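PDB 2GIY: envelope glycoprotein E from Human herpesvirus 1, which forms with gI a heterodimer that binds the Fc part of host IgG and is required for cell-to-cell spread of the virus in epithelial cells. Local coordinates for residues A[164-167]-A[168-171]; A[137-140]-A[141-144]. One frame throughout, in Å; residues are numbered along the deposited sequence.

Interaction 1 (A[164-167]-A[168-171])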
loop_
_atom_site.group_PDB
_atom_site.type_symbol
_atom_site.label_atom_id
_atom_site.label_comp_id
_atom_site.label_asym_id
_atom_site.label_seq_id
_atom_site.Cartn_x
_atom_site.Cartn_y
_atom_site.Cartn_z
ATOM N N ILE A 164 -6.929 15.385 8.967
ATOM C CA ILE A 164 -8.293 15.601 9.418
ATOM C C ILE A 164 -8.379 17.000 9.990
ATOM O O ILE A 164 -7.788 17.285 11.031
ATOM C CB ILE A 164 -8.660 14.585 10.506
ATOM C CG1 ILE A 164 -8.431 13.170 9.972
ATOM C CG2 ILE A 164 -10.112 14.780 10.943
ATOM C CD1 ILE A 164 -8.677 12.067 11.001
ATOM N N SER A 165 -9.119 17.878 9.326
ATOM C CA SER A 165 -9.202 19.243 9.831
ATOM C C SER A 165 -10.227 20.128 9.155
ATOM O O SER A 165 -10.912 19.720 8.216
ATOM C CB SER A 165 -7.839 19.910 9.712
ATOM O OG SER A 165 -7.436 19.968 8.363
ATOM N N THR A 166 -10.329 21.351 9.664
ATOM C CA THR A 166 -11.232 22.338 9.100
ATOM C C THR A 166 -10.481 22.905 7.902
ATOM O O THR A 166 -9.266 22.734 7.793
ATOM C CB THR A 166 -11.529 23.473 10.094
ATOM O OG1 THR A 166 -10.313 24.168 10.411
ATOM C CG2 THR A 166 -12.137 22.914 11.370
ATOM N N ALA A 167 -11.196 23.576 7.008
ATOM C CA ALA A 167 -10.576 24.140 5.819
ATOM C C ALA A 167 -9.483 25.160 6.144
ATOM O O ALA A 167 -8.408 25.142 5.549
ATOM C CB ALA A 167 -11.642 24.778 4.935
ATOM N N ALA A 168 -9.759 26.041 7.096
ATOM C CA ALA A 168 -8.810 27.080 7.478
ATOM C C ALA A 168 -7.502 26.538 8.055
ATOM O O ALA A 168 -6.435 27.103 7.819
ATOM C CB ALA A 168 -9.466 28.031 8.479
ATOM N N GLN A 169 -7.589 25.438 8.798
ATOM C CA GLN A 169 -6.413 24.839 9.424
ATOM C C GLN A 169 -5.691 23.833 8.541
ATOM O O GLN A 169 -4.563 23.435 8.836
ATOM C CB GLN A 169 -6.816 24.136 10.716
ATOM C CG GLN A 169 -7.426 25.047 11.760
ATOM C CD GLN A 169 -8.078 24.264 12.880
ATOM O OE1 GLN A 169 -9.150 23.681 12.700
ATOM N NE2 GLN A 169 -7.430 24.232 14.037
ATOM N N TYR A 170 -6.345 23.422 7.461
ATOM C CA TYR A 170 -5.775 22.439 6.552
ATOM C C TYR A 170 -4.436 22.817 5.926
ATOM O O TYR A 170 -4.265 23.920 5.397
ATOM C CB TYR A 170 -6.765 22.128 5.420
ATOM C CG TYR A 170 -6.253 21.081 4.460
ATOM C CD1 TYR A 170 -6.441 19.723 4.711
ATOM C CD2 TYR A 170 -5.533 21.446 3.325
ATOM C CE1 TYR A 170 -5.921 18.754 3.855
ATOM C CE2 TYR A 170 -5.004 20.487 2.465
ATOM C CZ TYR A 170 -5.202 19.146 2.736
ATOM O OH TYR A 170 -4.672 18.196 1.894
ATOM N N ARG A 171 -3.498 21.878 5.982
ATOM C CA ARG A 171 -2.186 22.045 5.380
ATOM C C ARG A 171 -1.861 20.729 4.685
ATOM O O ARG A 171 -2.005 19.653 5.270
ATOM C CB ARG A 171 -1.120 22.351 6.437
ATOM C CG ARG A 171 -1.335 23.663 7.176
ATOM C CD ARG A 171 -1.184 24.879 6.268
ATOM N NE ARG A 171 -1.286 26.111 7.047
ATOM C CZ ARG A 171 -2.429 26.643 7.465
ATOM N NH1 ARG A 171 -3.581 26.059 7.170
ATOM N NH2 ARG A 171 -2.421 27.750 8.198
#
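Two hydroxyls grip Q169 OE1. One belongs to T166, whose OG1 donates to OE1 over 2.6 Å, in the plane of the amide and on a lone pair, with a C=O...donor angle of 115°; the other is S143 OG, from the loop before strand 144-152. The setting is a pair of overlapping type I beta turns at the end of strand 155-165, in the Ig V-like C-terminal domain of the gE ectodomain. A167, A168 and Q169 all have helical backbone angles, and the small alanines suit the exposed outer bend. Y170 N meets A167 O at 3.3 Å, while T166 O receives only weak bonds from the amides of Q169 and Y170.

Threonine suits the start of the turn because its hydroxyl can work in two directions. With OG1 between the backbone N and the carbonyl carbon (chi1 62°), it faces the oncoming chain, giving its proton to OE1 and taking a weak bond from Q169 N. Glutamine is long enough to reach back past this hydroxyl, and its NE2 goes on to bond P140 O, which fixes the rotation of the amide. Ahead of the turn in sequence, S165 OG lies at the edge of the Y170 ring, 3.8 Å from Y170 CD1, while the ring itself packs against A20 and L22 of strand 20-22. R171, just past the turn, folds back toward it, its NH2 bonded to T58 O. Its NH1 is shared between two carbonyls, A168 O at 3.1 Å and Y170 O at 2.9 Å, both nearly in the guanidinium plane.

Interaction 2 (A[137-140]-A[141-144])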
loop_
_atom_site.group_PDB
_atom_site.type_symbol
_atom_site.label_atom_id
_atom_site.label_comp_id
_atom_site.label_asym_id
_atom_site.label_seq_id
_atom_site.Cartn_x
_atom_site.Cartn_y
_atom_site.Cartn_z
ATOM N N ASP A 137 -19.211 16.099 17.529
ATOM C CA ASP A 137 -19.231 17.548 17.708
ATOM C C ASP A 137 -17.815 18.086 17.500
ATOM O O ASP A 137 -17.301 18.862 18.307
ATOM C CB ASP A 137 -19.742 17.900 19.109
ATOM C CG ASP A 137 -20.114 19.367 19.245
ATOM O OD1 ASP A 137 -20.365 20.015 18.208
ATOM O OD2 ASP A 137 -20.171 19.867 20.386
ATOM N N ALA A 138 -17.204 17.653 16.402
ATOM C CA ALA A 138 -15.842 18.034 16.041
ATOM C C ALA A 138 -15.589 19.532 16.163
ATOM O O ALA A 138 -16.452 20.349 15.845
ATOM C CB ALA A 138 -15.539 17.567 14.618
ATOM N N SER A 139 -14.400 19.886 16.638
ATOM C CA SER A 139 -14.032 21.288 16.788
ATOM C C SER A 139 -12.613 21.474 16.269
ATOM O O SER A 139 -11.919 20.502 15.980
ATOM C CB SER A 139 -14.118 21.720 18.260
ATOM O OG SER A 139 -12.985 21.285 18.999
ATOM N N PRO A 140 -12.167 22.730 16.124
ATOM C CA PRO A 140 -10.812 22.983 15.627
ATOM C C PRO A 140 -9.708 22.270 16.412
ATOM O O PRO A 140 -8.617 22.045 15.885
ATOM C CB PRO A 140 -10.700 24.503 15.710
ATOM C CG PRO A 140 -12.103 24.946 15.422
ATOM C CD PRO A 140 -12.921 23.990 16.263
ATOM N N GLN A 141 -9.994 21.901 17.662
ATOM C CA GLN A 141 -9.008 21.219 18.505
ATOM C C GLN A 141 -8.627 19.851 17.926
ATOM O O GLN A 141 -7.556 19.318 18.223
ATOM C CB GLN A 141 -9.567 21.019 19.922
ATOM C CG GLN A 141 -10.420 19.750 20.060
ATOM C CD GLN A 141 -11.311 19.735 21.287
ATOM O OE1 GLN A 141 -12.306 20.458 21.357
ATOM N NE2 GLN A 141 -10.961 18.905 22.264
ATOM N N HIS A 142 -9.510 19.285 17.108
ATOM C CA HIS A 142 -9.273 17.968 16.511
ATOM C C HIS A 142 -8.456 17.994 15.222
ATOM O O HIS A 142 -8.023 16.949 14.743
ATOM C CB HIS A 142 -10.611 17.276 16.231
ATOM C CG HIS A 142 -11.414 16.998 17.461
ATOM N ND1 HIS A 142 -12.720 17.419 17.610
ATOM C CD2 HIS A 142 -11.102 16.334 18.598
ATOM C CE1 HIS A 142 -13.175 17.024 18.785
ATOM N NE2 HIS A 142 -12.214 16.364 19.404
ATOM N N SER A 143 -8.245 19.180 14.661
ATOM C CA SER A 143 -7.502 19.304 13.415
ATOM C C SER A 143 -6.036 18.913 13.560
ATOM O O SER A 143 -5.378 19.282 14.534
ATOM C CB SER A 143 -7.607 20.737 12.889
ATOM O OG SER A 143 -8.969 21.077 12.647
ATOM N N GLY A 144 -5.529 18.167 12.583
ATOM C CA GLY A 144 -4.140 17.760 12.627
ATOM C C GLY A 144 -3.825 16.666 11.632
ATOM O O GLY A 144 -4.670 16.293 10.812
#
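S139 and H142 bond each other twice at the packed side of a short 3-10 turn. S139 N donates to H142 ND1 at 3.1 Å, almost straight at 167° though tilted from the ring plane, and H142 N returns a bond to S139 O at 2.9 Å. The turn joins strand 133-135 to strand 144-152 in the V-type immunoglobulin fold and leads into a tyrosine corner, in which Y146 OH bonds H142 O.

Histidine suits this buried place because its ring offers an acceptor and a donor at once. With CG beside the backbone N (chi1 -63°), the ring swings back along the turn, ND1 taking the amide of S139 while NE2 bonds P122 O; this pairing is consistent with a neutral ring protonated on NE2. F135 meets the ring edge-to-face. The backbone of A138 runs along the ring edge, with A138 CA 3.5 Å from H142 ND1.

The outer side is looser. P140 and Q141 are exposed, and proline, whose ring holds phi near the helical value and whose nitrogen has no hydrogen to offer, suits the position just after S139, where the 3-10 turn starts. S139 OG takes a weak bond from Q141 N, in the manner of an ST turn. Q141 CG lies between the backbone N and the carbonyl carbon (chi1 85°); from there the chain runs back to S139, where OG donates to Q141 OE1 at 2.6 Å. CG sits 3.7 Å above the H142 ring plane, over its centre, so that the exposed glutamine covers one face of the buried ring with a methylene. At the exit S143 N closes the turn on P140 O at 3.1 Å.

How the interactions relate
Interactions 1 and 2 lie in series along the chain yet side by side in space, their centres about 9 Å apart, because strands 144-152 and 155-165 are antiparallel neighbours in the sheet. Their backbones join where I164 O meets G144 N at 2.9 Å. Beyond the strand ends the Q169 amide reaches across to the other turn through both its ends, OE1 lying 2.6 Å from S143 OG, and that serine oxygen also bonds T166 N, tying the two turns together a second time. The side chains of S165 and S143 pack against each other between them. Residues 137-144 and most of residues 164-171 fall within the Fc-binding region.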